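Accelerated cell death 11 (Arabidopsis thaliana, PDB 4NT1) transfers ceramide-1-phosphate and phytoceramide-1-phosphate selectively between membranes, with an apparent need for phosphate in the headgroup. Local coordinates at residues A[11-16]-A[41-46]; A[80-85]-A[96-101]; A[110-115]-A[181-186]; A[117-122]-A[129-134]. All coordinates share one frame; numbering follows the deposited sequence.

Interaction 1 of 4, residues A[11-16]-A[41-46]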
loop_
_atom_site.group_PDB
_atom_site.type_symbol
_atom_site.label_atom_id
_atom_site.label_comp_id
_atom_site.label_asym_id
_atom_site.label_seq_id
_atom_site.Cartn_x
_atom_site.Cartn_y
_atom_site.Cartn_z
ATOM N N LEU A 11 1.242 0.635 -14.106
ATOM C CA LEU A 11 2.327 0.053 -13.318
ATOM C C LEU A 11 3.583 0.905 -13.403
ATOM O O LEU A 11 4.389 0.927 -12.482
ATOM C CB LEU A 11 2.673 -1.356 -13.797
ATOM C CG LEU A 11 1.877 -2.510 -13.194
ATOM C CD1 LEU A 11 2.465 -3.845 -13.650
ATOM C CD2 LEU A 11 1.889 -2.405 -11.682
ATOM N N ARG A 12 3.773 1.568 -14.538
ATOM C CA ARG A 12 4.968 2.379 -14.730
ATOM C C ARG A 12 4.845 3.704 -13.969
ATOM O O ARG A 12 5.828 4.216 -13.446
ATOM C CB ARG A 12 5.216 2.615 -16.226
ATOM C CG ARG A 12 5.221 1.315 -17.029
ATOM C CD ARG A 12 5.726 1.480 -18.463
ATOM N NE ARG A 12 5.614 0.212 -19.188
ATOM C CZ ARG A 12 6.146 -0.037 -20.380
ATOM N NH1 ARG A 12 6.849 0.895 -21.015
ATOM N NH2 ARG A 12 5.974 -1.231 -20.937
ATOM N N LYS A 13 3.633 4.242 -13.884
ATOM C CA LYS A 13 3.403 5.437 -13.070
ATOM C C LYS A 13 3.643 5.097 -11.600
ATOM O O LYS A 13 4.230 5.883 -10.851
ATOM C CB LYS A 13 1.980 5.960 -13.264
ATOM C CG LYS A 13 1.723 6.490 -14.676
ATOM C CD LYS A 13 0.270 6.894 -14.845
ATOM C CE LYS A 13 -0.127 7.941 -13.821
ATOM N NZ LYS A 13 -1.588 8.239 -13.847
ATOM N N ILE A 14 3.183 3.921 -11.194
ATOM C CA ILE A 14 3.438 3.444 -9.840
ATOM C C ILE A 14 4.933 3.268 -9.559
ATOM O O ILE A 14 5.438 3.744 -8.544
ATOM C CB ILE A 14 2.705 2.130 -9.567
ATOM C CG1 ILE A 14 1.207 2.402 -9.406
ATOM C CG2 ILE A 14 3.271 1.464 -8.323
ATOM C CD1 ILE A 14 0.346 1.122 -9.448
ATOM N N SER A 15 5.653 2.590 -10.449
ATOM C CA SER A 15 7.073 2.355 -10.178
ATOM C C SER A 15 7.871 3.666 -10.161
ATOM O O SER A 15 8.793 3.830 -9.357
ATOM C CB SER A 15 7.680 1.339 -11.163
ATOM O OG SER A 15 7.747 1.868 -12.473
ATOM N N ALA A 16 7.506 4.606 -11.029
ATOM C CA ALA A 16 8.206 5.888 -11.084
ATOM C C ALA A 16 7.987 6.685 -9.801
ATOM O O ALA A 16 8.925 7.268 -9.257
ATOM C CB ALA A 16 7.743 6.705 -12.291
ATOM N N CYS A 41 0.541 7.155 -3.310
ATOM C CA CYS A 41 -0.345 6.152 -2.744
ATOM C C CYS A 41 -1.642 6.042 -3.542
ATOM O O CYS A 41 -2.205 4.949 -3.671
ATOM C CB CYS A 41 -0.634 6.463 -1.277
ATOM S SG CYS A 41 0.812 6.249 -0.197
ATOM N N SER A 42 -2.103 7.163 -4.089
ATOM C CA SER A 42 -3.341 7.167 -4.858
ATOM C C SER A 42 -3.184 6.420 -6.182
ATOM O O SER A 42 -4.154 5.907 -6.729
ATOM C CB SER A 42 -3.851 8.593 -5.082
ATOM O OG SER A 42 -5.146 8.583 -5.658
ATOM N N LEU A 43 -1.958 6.329 -6.686
ATOM C CA LEU A 43 -1.736 5.571 -7.921
ATOM C C LEU A 43 -1.949 4.076 -7.700
ATOM O O LEU A 43 -2.247 3.329 -8.636
ATOM C CB LEU A 43 -0.340 5.827 -8.484
ATOM C CG LEU A 43 -0.041 7.269 -8.901
ATOM C CD1 LEU A 43 1.438 7.420 -9.279
ATOM C CD2 LEU A 43 -0.951 7.711 -10.045
ATOM N N VAL A 44 -1.785 3.647 -6.455
ATOM C CA VAL A 44 -1.959 2.246 -6.086
ATOM C C VAL A 44 -3.435 1.883 -5.860
ATOM O O VAL A 44 -3.835 0.737 -6.053
ATOM C CB VAL A 44 -1.152 1.922 -4.808
ATOM C CG1 VAL A 44 -1.450 0.510 -4.324
ATOM C CG2 VAL A 44 0.345 2.098 -5.057
ATOM N N SER A 45 -4.247 2.863 -5.473
ATOM C CA SER A 45 -5.644 2.576 -5.107
ATOM C C SER A 45 -6.415 1.690 -6.097
ATOM O O SER A 45 -7.128 0.777 -5.681
ATOM C CB SER A 45 -6.427 3.872 -4.850
ATOM O OG SER A 45 -5.892 4.576 -3.748
ATOM N N PRO A 46 -6.300 1.962 -7.405
ATOM C CA PRO A 46 -7.135 1.195 -8.340
ATOM C C PRO A 46 -6.755 -0.279 -8.435
ATOM O O PRO A 46 -7.549 -1.066 -8.942
ATOM C CB PRO A 46 -6.893 1.892 -9.693
ATOM C CG PRO A 46 -6.345 3.252 -9.340
ATOM C CD PRO A 46 -5.553 3.038 -8.087
#
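Ile14 and Leu43 form the middle of this contact, where the CA atoms of the two helices come nearest, and the packing across it is mostly apolar. Side chain on side chain, Ile14 sends its CG1 branch across, anti to its own carbonyl carbon (chi1 -73°), and CG1 of Ile14 rests 3.9 Å from CB of Leu43. The two side chains run past each other in opposite directions, with the Ile14 branch against the base of Leu43. The second branch, CG2 of Ile14, meets CG2 of Val44 more loosely at 4.4 Å.

Two methyls sit on backbone carbonyls: CD1 of Ile14 lies 3.5 Å from the O of Leu43, and CD1 of Leu43 lies 3.6 Å from the O of Lys13.

The lysine supplies the cover. The bend at chi3 (58°) lays the CE-NZ end of Lys13 across CD2 of Leu43 at about a right angle, on the exposed side, with CE of Lys13 3.9 Å from that methyl. On the inner side the contact meets helices 98-121 and 173-199. With short axes 9.2 Å apart and running at 150°, helix 10-25 and helix 34-51 pair as near-antiparallel neighbours in the all-helical GLTP fold.

Interaction 2 of 4, residues A[80-85]-A[96-101]; sequences VVMMDK and GSHTRN
The backbone O of Met82 is joined to ND1 of His98 by one water, the polar link between the two segments. The water gives a proton to Met82 O at 2.8 Å and lies 3.0 Å from His98 ND1, in the plane of the imidazole at its edge, so the bridge helps to set the rotation of the ring. Beside the water, the Met82 side chain packs against the root of the histidine. Its CG swings away from the backbone N (chi1 -169°) and comes within 3.5 Å of His98 CB, with Met82 SD close behind at 3.6 Å from the same carbon. The sulfur stands 4.9 Å from the ring centroid, 44° off the ring normal, an oblique Met-aromatic approach.

Met83 crosses Thr99 at about a right angle. CG of Met83 lies 3.4 Å from Thr99 OG1, and the terminal CE of Met83 meets Thr99 CG2 at 3.9 Å. The threonine hydroxyl has its hydrogen bond with Asp86, just beyond segment 80-85, which adds a polar tie between the two helices. Ser97 is the N-cap of helix 98-121: its OG accepts from Arg100 N at 3.0 Å, with an N-H...O angle of 158°. The cap secures the turn carrying Arg100, which with Arg104 binds the sphingoid 1-phosphate lipid, probably at its phosphate. Helix 79-88 thus packs on the first turn of helix 98-121, with Leu197 and Phe198 of helix 173-199 against Met83 and Ala72 of helix 67-72 against His98.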
loop_
_atom_site.group_PDB
_atom_site.type_symbol
_atom_site.label_atom_id
_atom_site.label_comp_id
_atom_site.label_asym_id
_atom_site.label_seq_id
_atom_site.Cartn_x
_atom_site.Cartn_y
_atom_site.Cartn_z
ATOM N N VAL A 80 6.968 13.585 9.014
ATOM C CA VAL A 80 7.486 13.802 10.368
ATOM C C VAL A 80 6.727 14.915 11.088
ATOM O O VAL A 80 6.290 14.746 12.226
ATOM C CB VAL A 80 8.999 14.113 10.347
ATOM C CG1 VAL A 80 9.438 14.756 11.660
ATOM C CG2 VAL A 80 9.788 12.840 10.070
ATOM N N VAL A 81 6.573 16.052 10.422
ATOM C CA VAL A 81 5.837 17.170 11.000
ATOM C C VAL A 81 4.400 16.770 11.304
ATOM O O VAL A 81 3.878 17.079 12.377
ATOM C CB VAL A 81 5.900 18.417 10.082
ATOM C CG1 VAL A 81 4.861 19.459 10.478
ATOM C CG2 VAL A 81 7.307 19.008 10.116
ATOM N N MET A 82 3.784 16.053 10.368
ATOM C CA MET A 82 2.414 15.578 10.513
ATOM C C MET A 82 2.266 14.736 11.781
ATOM O O MET A 82 1.362 14.959 12.590
ATOM C CB MET A 82 2.040 14.745 9.286
ATOM C CG MET A 82 0.576 14.396 9.152
ATOM S SD MET A 82 0.295 13.319 7.725
ATOM C CE MET A 82 0.862 11.750 8.392
ATOM N N MET A 83 3.165 13.775 11.960
ATOM C CA MET A 83 3.102 12.898 13.126
ATOM C C MET A 83 3.439 13.622 14.416
ATOM O O MET A 83 2.813 13.371 15.448
ATOM C CB MET A 83 3.997 11.670 12.945
ATOM C CG MET A 83 3.437 10.716 11.923
ATOM S SD MET A 83 4.514 9.315 11.642
ATOM C CE MET A 83 4.254 8.379 13.154
ATOM N N ASP A 84 4.426 14.510 14.371
ATOM C CA ASP A 84 4.796 15.261 15.569
ATOM C C ASP A 84 3.595 16.066 16.093
ATOM O O ASP A 84 3.385 16.160 17.302
ATOM C CB ASP A 84 5.984 16.194 15.298
ATOM C CG ASP A 84 7.330 15.460 15.260
ATOM O OD1 ASP A 84 7.413 14.303 15.717
ATOM O OD2 ASP A 84 8.309 16.067 14.787
ATOM N N LYS A 85 2.804 16.651 15.194
ATOM C CA LYS A 85 1.643 17.429 15.643
ATOM C C LYS A 85 0.581 16.551 16.316
ATOM O O LYS A 85 -0.093 16.989 17.259
ATOM C CB LYS A 85 1.041 18.253 14.497
ATOM C CG LYS A 85 2.002 19.323 13.955
ATOM C CD LYS A 85 1.481 19.932 12.660
ATOM C CE LYS A 85 0.409 20.963 12.921
ATOM N NZ LYS A 85 0.964 22.170 13.610
ATOM N N GLY A 96 -9.653 9.077 12.434
ATOM C CA GLY A 96 -9.460 10.121 11.445
ATOM C C GLY A 96 -8.227 10.991 11.622
ATOM O O GLY A 96 -8.035 11.933 10.851
ATOM N N SER A 97 -7.394 10.706 12.623
ATOM C CA SER A 97 -6.126 11.436 12.735
ATOM C C SER A 97 -5.213 11.121 11.543
ATOM O O SER A 97 -5.265 10.033 10.961
ATOM C CB SER A 97 -5.393 11.127 14.044
ATOM O OG SER A 97 -4.706 9.880 13.968
ATOM N N HIS A 98 -4.386 12.090 11.178
ATOM C CA HIS A 98 -3.452 11.914 10.073
ATOM C C HIS A 98 -2.583 10.675 10.280
ATOM O O HIS A 98 -2.331 9.916 9.341
ATOM C CB HIS A 98 -2.568 13.158 9.949
ATOM C CG HIS A 98 -3.324 14.398 9.588
ATOM N ND1 HIS A 98 -3.063 15.620 10.162
ATOM C CD2 HIS A 98 -4.333 14.604 8.705
ATOM C CE1 HIS A 98 -3.872 16.532 9.647
ATOM N NE2 HIS A 98 -4.654 15.939 8.763
ATOM N N THR A 99 -2.139 10.475 11.516
ATOM C CA THR A 99 -1.201 9.411 11.837
ATOM C C THR A 99 -1.887 8.048 11.806
ATOM O O THR A 99 -1.316 7.064 11.332
ATOM C CB THR A 99 -0.545 9.650 13.191
ATOM O OG1 THR A 99 0.221 10.859 13.131
ATOM C CG2 THR A 99 0.370 8.496 13.555
ATOM N N ARG A 100 -3.123 7.997 12.289
ATOM C CA ARG A 100 -3.918 6.774 12.178
ATOM C C ARG A 100 -4.130 6.403 10.711
ATOM O O ARG A 100 -3.985 5.238 10.323
ATOM C CB ARG A 100 -5.265 6.941 12.893
ATOM C CG ARG A 100 -6.188 5.729 12.790
ATOM C CD ARG A 100 -7.388 5.876 13.733
ATOM N NE ARG A 100 -8.299 4.741 13.634
ATOM C CZ ARG A 100 -8.357 3.749 14.514
ATOM N NH1 ARG A 100 -7.563 3.752 15.581
ATOM N NH2 ARG A 100 -9.218 2.759 14.334
ATOM N N ASN A 101 -4.479 7.389 9.893
ATOM C CA ASN A 101 -4.694 7.119 8.479
ATOM C C ASN A 101 -3.400 6.707 7.792
ATOM O O ASN A 101 -3.402 5.817 6.947
ATOM C CB ASN A 101 -5.387 8.292 7.799
ATOM C CG ASN A 101 -6.824 8.437 8.264
ATOM O OD1 ASN A 101 -7.414 7.479 8.759
ATOM N ND2 ASN A 101 -7.386 9.616 8.112
HETATM O O HOH W 1 -0.742 16.584 11.767
#

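Interaction 3 of 4, residues A[110-115]-A[181-186]; sequences DMVKVL and QSYVNS
Helix segments 110-115 and 181-186 run at 133° to each other with axes 9.1 Å apart, and their CA atoms come nearest at Lys113 and Val184. Tyr183 carries the contact. With CG anti to the backbone N (chi1 174°), its ring extends to the opposing helix and lays an edge against the backbone: CE2 of Tyr183 is 3.5 Å from Lys113 N, which lies near the ring plane. The Val112 side chain crosses that of Tyr183 at about a right angle, and its CG1 comes obliquely to the ring, 3.7 Å from CE2 of Tyr183. The phenol OH is satisfied by the backbone O of Leu109, one residue before segment 110-115, so the buried tyrosine is fixed at its far end as well.

Next to it in sequence, CG2 of Val184 rests 3.6 Å from Lys113 O. The lysine chain starts along the interface, its CB 4.0 Å from Tyr183 CE2, then bends at chi3 and chi4 and leads its ammonium away, where it forms a weak, long ion pair with Glu117. Phe18 meets the tyrosine ring edge-to-face, and Phe116 also packs on it. This is a hydrophobic core contact of the all-helical GLTP fold, joining the long helix 98-121 to the long C-terminal helix 173-199.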
loop_
_atom_site.group_PDB
_atom_site.type_symbol
_atom_site.label_atom_id
_atom_site.label_comp_id
_atom_site.label_asym_id
_atom_site.label_seq_id
_atom_site.Cartn_x
_atom_site.Cartn_y
_atom_site.Cartn_z
ATOM N N ASP A 110 2.146 -2.201 1.897
ATOM C CA ASP A 110 2.799 -3.455 2.256
ATOM C C ASP A 110 2.068 -4.630 1.606
ATOM O O ASP A 110 2.707 -5.523 1.046
ATOM C CB ASP A 110 2.836 -3.591 3.791
ATOM C CG ASP A 110 3.877 -4.584 4.285
ATOM O OD1 ASP A 110 4.778 -4.959 3.510
ATOM O OD2 ASP A 110 3.790 -4.980 5.475
ATOM N N MET A 111 0.735 -4.633 1.638
ATOM C CA MET A 111 0.010 -5.728 0.983
ATOM C C MET A 111 0.329 -5.809 -0.516
ATOM O O MET A 111 0.484 -6.897 -1.067
ATOM C CB MET A 111 -1.509 -5.637 1.181
ATOM C CG MET A 111 -2.215 -7.004 0.922
ATOM S SD MET A 111 -3.862 -6.849 0.203
ATOM C CE MET A 111 -3.493 -6.640 -1.544
ATOM N N VAL A 112 0.403 -4.658 -1.173
ATOM C CA VAL A 112 0.730 -4.626 -2.595
ATOM C C VAL A 112 2.160 -5.121 -2.806
ATOM O O VAL A 112 2.417 -5.912 -3.714
ATOM C CB VAL A 112 0.504 -3.237 -3.229
ATOM C CG1 VAL A 112 0.963 -3.236 -4.706
ATOM C CG2 VAL A 112 -0.975 -2.845 -3.143
ATOM N N LYS A 113 3.081 -4.690 -1.950
ATOM C CA LYS A 113 4.450 -5.188 -2.030
ATOM C C LYS A 113 4.508 -6.721 -1.969
ATOM O O LYS A 113 5.194 -7.347 -2.773
ATOM C CB LYS A 113 5.330 -4.612 -0.917
ATOM C CG LYS A 113 6.780 -5.101 -0.997
ATOM C CD LYS A 113 7.611 -4.722 0.214
ATOM C CE LYS A 113 7.411 -5.686 1.351
ATOM N NZ LYS A 113 8.721 -6.033 1.971
ATOM N N VAL A 114 3.803 -7.320 -1.008
ATOM C CA VAL A 114 3.812 -8.784 -0.865
ATOM C C VAL A 114 3.094 -9.442 -2.027
ATOM O O VAL A 114 3.542 -10.459 -2.555
ATOM C CB VAL A 114 3.162 -9.245 0.459
ATOM C CG1 VAL A 114 3.083 -10.787 0.524
ATOM C CG2 VAL A 114 3.937 -8.691 1.645
ATOM N N LEU A 115 1.969 -8.861 -2.427
ATOM C CA LEU A 115 1.272 -9.336 -3.613
ATOM C C LEU A 115 2.225 -9.435 -4.814
ATOM O O LEU A 115 2.306 -10.484 -5.471
ATOM C CB LEU A 115 0.104 -8.409 -3.952
ATOM C CG LEU A 115 -0.568 -8.748 -5.277
ATOM C CD1 LEU A 115 -1.274 -10.098 -5.154
ATOM C CD2 LEU A 115 -1.567 -7.664 -5.629
ATOM N N GLN A 181 8.758 -5.672 -9.704
ATOM C CA GLN A 181 9.974 -5.783 -8.912
ATOM C C GLN A 181 10.495 -4.400 -8.516
ATOM O O GLN A 181 11.068 -4.223 -7.446
ATOM C CB GLN A 181 11.053 -6.541 -9.685
ATOM C CG GLN A 181 12.315 -6.749 -8.863
ATOM C CD GLN A 181 12.078 -7.658 -7.684
ATOM O OE1 GLN A 181 12.206 -7.250 -6.527
ATOM N NE2 GLN A 181 11.728 -8.908 -7.968
ATOM N N SER A 182 10.314 -3.421 -9.390
ATOM C CA SER A 182 10.742 -2.068 -9.069
ATOM C C SER A 182 9.946 -1.549 -7.879
ATOM O O SER A 182 10.521 -1.025 -6.921
ATOM C CB SER A 182 10.543 -1.126 -10.250
ATOM O OG SER A 182 11.050 0.164 -9.930
ATOM N N TYR A 183 8.622 -1.705 -7.940
ATOM C CA TYR A 183 7.774 -1.300 -6.816
ATOM C C TYR A 183 8.188 -2.014 -5.537
ATOM O O TYR A 183 8.218 -1.414 -4.454
ATOM C CB TYR A 183 6.289 -1.573 -7.079
ATOM C CG TYR A 183 5.461 -1.280 -5.844
ATOM C CD1 TYR A 183 5.082 0.025 -5.537
ATOM C CD2 TYR A 183 5.112 -2.290 -4.959
ATOM C CE1 TYR A 183 4.352 0.308 -4.392
ATOM C CE2 TYR A 183 4.377 -2.018 -3.820
ATOM C CZ TYR A 183 4.004 -0.714 -3.539
ATOM O OH TYR A 183 3.269 -0.438 -2.401
ATOM N N VAL A 184 8.489 -3.304 -5.656
ATOM C CA VAL A 184 8.905 -4.066 -4.488
ATOM C C VAL A 184 10.180 -3.475 -3.898
ATOM O O VAL A 184 10.282 -3.295 -2.680
ATOM C CB VAL A 184 9.118 -5.549 -4.806
ATOM C CG1 VAL A 184 9.851 -6.225 -3.650
ATOM C CG2 VAL A 184 7.778 -6.220 -5.080
ATOM N N ASN A 185 11.144 -3.162 -4.761
ATOM C CA ASN A 185 12.426 -2.611 -4.301
ATOM C C ASN A 185 12.331 -1.209 -3.716
ATOM O O ASN A 185 13.087 -0.857 -2.809
ATOM C CB ASN A 185 13.452 -2.612 -5.430
ATOM C CG ASN A 185 13.827 -4.009 -5.852
ATOM O OD1 ASN A 185 13.636 -4.959 -5.098
ATOM N ND2 ASN A 185 14.372 -4.142 -7.051
ATOM N N SER A 186 11.423 -0.402 -4.249
ATOM C CA SER A 186 11.273 0.967 -3.771
ATOM C C SER A 186 10.412 1.028 -2.514
ATOM O O SER A 186 10.719 1.762 -1.566
ATOM C CB SER A 186 10.663 1.851 -4.859
ATOM O OG SER A 186 11.568 2.016 -5.937
#

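Interaction 4 of 4, residues A[117-122]-A[129-134]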
loop_
_atom_site.group_PDB
_atom_site.type_symbol
_atom_site.label_atom_id
_atom_site.label_comp_id
_atom_site.label_asym_id
_atom_site.label_seq_id
_atom_site.Cartn_x
_atom_site.Cartn_y
_atom_site.Cartn_z
ATOM N N GLU A 117 5.600 -9.426 -4.841
ATOM C CA GLU A 117 6.625 -10.421 -4.552
ATOM C C GLU A 117 6.093 -11.819 -4.862
ATOM O O GLU A 117 6.794 -12.661 -5.429
ATOM C CB GLU A 117 7.042 -10.362 -3.077
ATOM C CG GLU A 117 7.981 -9.213 -2.718
ATOM C CD GLU A 117 8.160 -9.041 -1.208
ATOM O OE1 GLU A 117 7.275 -9.477 -0.446
ATOM O OE2 GLU A 117 9.187 -8.464 -0.781
ATOM N N GLN A 118 4.852 -12.080 -4.470
ATOM C CA GLN A 118 4.301 -13.422 -4.620
ATOM C C GLN A 118 3.942 -13.738 -6.067
ATOM O O GLN A 118 4.080 -14.887 -6.506
ATOM C CB GLN A 118 3.103 -13.641 -3.694
ATOM C CG GLN A 118 3.482 -13.652 -2.212
ATOM C CD GLN A 118 4.324 -14.855 -1.852
ATOM O OE1 GLN A 118 4.105 -15.952 -2.364
ATOM N NE2 GLN A 118 5.309 -14.655 -0.984
ATOM N N ILE A 119 3.481 -12.732 -6.803
ATOM C CA ILE A 119 3.242 -12.898 -8.228
ATOM C C ILE A 119 4.550 -13.262 -8.926
ATOM O O ILE A 119 4.615 -14.221 -9.694
ATOM C CB ILE A 119 2.624 -11.639 -8.855
ATOM C CG1 ILE A 119 1.176 -11.473 -8.373
ATOM C CG2 ILE A 119 2.677 -11.726 -10.370
ATOM C CD1 ILE A 119 0.489 -10.221 -8.891
ATOM N N ILE A 120 5.604 -12.509 -8.641
ATOM C CA ILE A 120 6.909 -12.806 -9.230
ATOM C C ILE A 120 7.383 -14.212 -8.859
ATOM O O ILE A 120 7.833 -14.978 -9.723
ATOM C CB ILE A 120 7.956 -11.742 -8.826
ATOM C CG1 ILE A 120 7.565 -10.390 -9.426
ATOM C CG2 ILE A 120 9.349 -12.149 -9.312
ATOM C CD1 ILE A 120 8.219 -9.186 -8.745
ATOM N N ALA A 121 7.255 -14.559 -7.583
ATOM C CA ALA A 121 7.712 -15.851 -7.078
ATOM C C ALA A 121 6.914 -17.025 -7.647
ATOM O O ALA A 121 7.406 -18.148 -7.708
ATOM C CB ALA A 121 7.665 -15.865 -5.552
ATOM N N SER A 122 5.681 -16.774 -8.063
ATOM C CA SER A 122 4.854 -17.857 -8.587
ATOM C C SER A 122 4.800 -17.894 -10.116
ATOM O O SER A 122 3.926 -18.537 -10.688
ATOM C CB SER A 122 3.442 -17.775 -8.008
ATOM O OG SER A 122 2.792 -16.612 -8.478
ATOM N N LYS A 129 -4.587 -16.785 -7.120
ATOM C CA LYS A 129 -5.177 -17.141 -5.831
ATOM C C LYS A 129 -4.159 -17.186 -4.690
ATOM O O LYS A 129 -4.371 -16.594 -3.640
ATOM C CB LYS A 129 -5.946 -18.459 -5.923
ATOM C CG LYS A 129 -6.662 -18.823 -4.629
ATOM C CD LYS A 129 -7.528 -20.065 -4.805
ATOM C CE LYS A 129 -8.199 -20.447 -3.491
ATOM N NZ LYS A 129 -9.167 -21.565 -3.667
ATOM N N ASP A 130 -3.047 -17.880 -4.892
ATOM C CA ASP A 130 -2.040 -17.944 -3.837
ATOM C C ASP A 130 -1.377 -16.588 -3.508
ATOM O O ASP A 130 -1.292 -16.216 -2.336
ATOM C CB ASP A 130 -1.014 -19.055 -4.106
ATOM C CG ASP A 130 -1.566 -20.440 -3.785
ATOM O OD1 ASP A 130 -2.791 -20.559 -3.542
ATOM O OD2 ASP A 130 -0.779 -21.410 -3.779
ATOM N N PRO A 131 -0.926 -15.838 -4.530
ATOM C CA PRO A 131 -0.373 -14.513 -4.197
ATOM C C PRO A 131 -1.373 -13.594 -3.492
ATOM O O PRO A 131 -1.001 -12.916 -2.533
ATOM C CB PRO A 131 0.004 -13.924 -5.566
ATOM C CG PRO A 131 0.205 -15.125 -6.453
ATOM C CD PRO A 131 -0.752 -16.179 -5.953
ATOM N N ALA A 132 -2.614 -13.544 -3.968
ATOM C CA ALA A 132 -3.613 -12.676 -3.332
ATOM C C ALA A 132 -3.928 -13.162 -1.915
ATOM O O ALA A 132 -4.022 -12.368 -0.975
ATOM C CB ALA A 132 -4.869 -12.604 -4.167
ATOM N N THR A 133 -4.078 -14.473 -1.758
ATOM C CA THR A 133 -4.335 -15.048 -0.435
ATOM C C THR A 133 -3.174 -14.835 0.544
ATOM O O THR A 133 -3.387 -14.452 1.694
ATOM C CB THR A 133 -4.681 -16.554 -0.524
ATOM O OG1 THR A 133 -5.893 -16.712 -1.262
ATOM C CG2 THR A 133 -4.860 -17.148 0.876
ATOM N N LYS A 134 -1.943 -15.072 0.090
ATOM C CA LYS A 134 -0.780 -14.936 0.965
ATOM C C LYS A 134 -0.542 -13.489 1.395
ATOM O O LYS A 134 -0.178 -13.224 2.541
ATOM C CB LYS A 134 0.475 -15.493 0.298
ATOM C CG LYS A 134 0.511 -17.016 0.236
ATOM C CD LYS A 134 1.730 -17.499 -0.538
ATOM C CE LYS A 134 1.811 -19.021 -0.557
ATOM N NZ LYS A 134 3.034 -19.510 -1.262
#
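Pro131 packs against Gln118, Ile119 and Ser122. Two residues before it, the backbone O of Lys129 accepts two bonds from Thr133: one from its backbone N and one from Thr133 OG1 at 2.8 Å. The hydroxyl lies 36° out of the carbonyl plane, and the two donors come from opposite faces of it, so the first turn is tied down by both the main chain and a side chain.

Pro131 carries most of the apolar contact. Its CB lies 3.6 Å from Gln118 CB and 3.9 Å from Ile119 CG1, the isoleucine crossing the proline at about a right angle. Pro131 CG touches Ser122 OG at 3.6 Å. That hydroxyl turns back over the end of helix 98-121, with the carbonyl oxygens of Gln118 and Ile119 both within its reach.

Lys134 comes last, close to one turn further on. It stays extended beyond CG, and its CD passes 3.4 Å from Gln118 OE1. The bend of Gln118 at chi2 (-68°) brings its amide to the lysine, and the two side chains cross at about a right angle, at the more open side of the contact.

Running at 153° with axes 8.6 Å apart, the end of helix 98-121 and the start of helix 129-139 form a helical hairpin joined by a short non-helical connection. Met180 of helix 173-199 packs on Ile119, while Ala132 meets Phe55 and Leu159 from loops.

Helix 98-121 threads three of the four contacts: interaction 2 at its start, interaction 3 further along and interaction 4 at its end, with the centres of interactions 2 and 4 about 32 Å apart. Interactions 1 and 3, centres about 11 Å apart, share one core: Val44 CG1 meets Val112 CG2 at 3.6 Å, and Ile14 CG2 meets Tyr183 CD1 at 3.6 Å. Interaction 3 also touches interaction 4, where Val184 CG1 lies 3.6 Å from Glu117 CG. Interaction 2 holds Arg100 of the lipid-binding site; Val112 of interaction 3 is about 12 Å from Asp61, side chain to side chain, while interactions 1 and 4 lie away from the site.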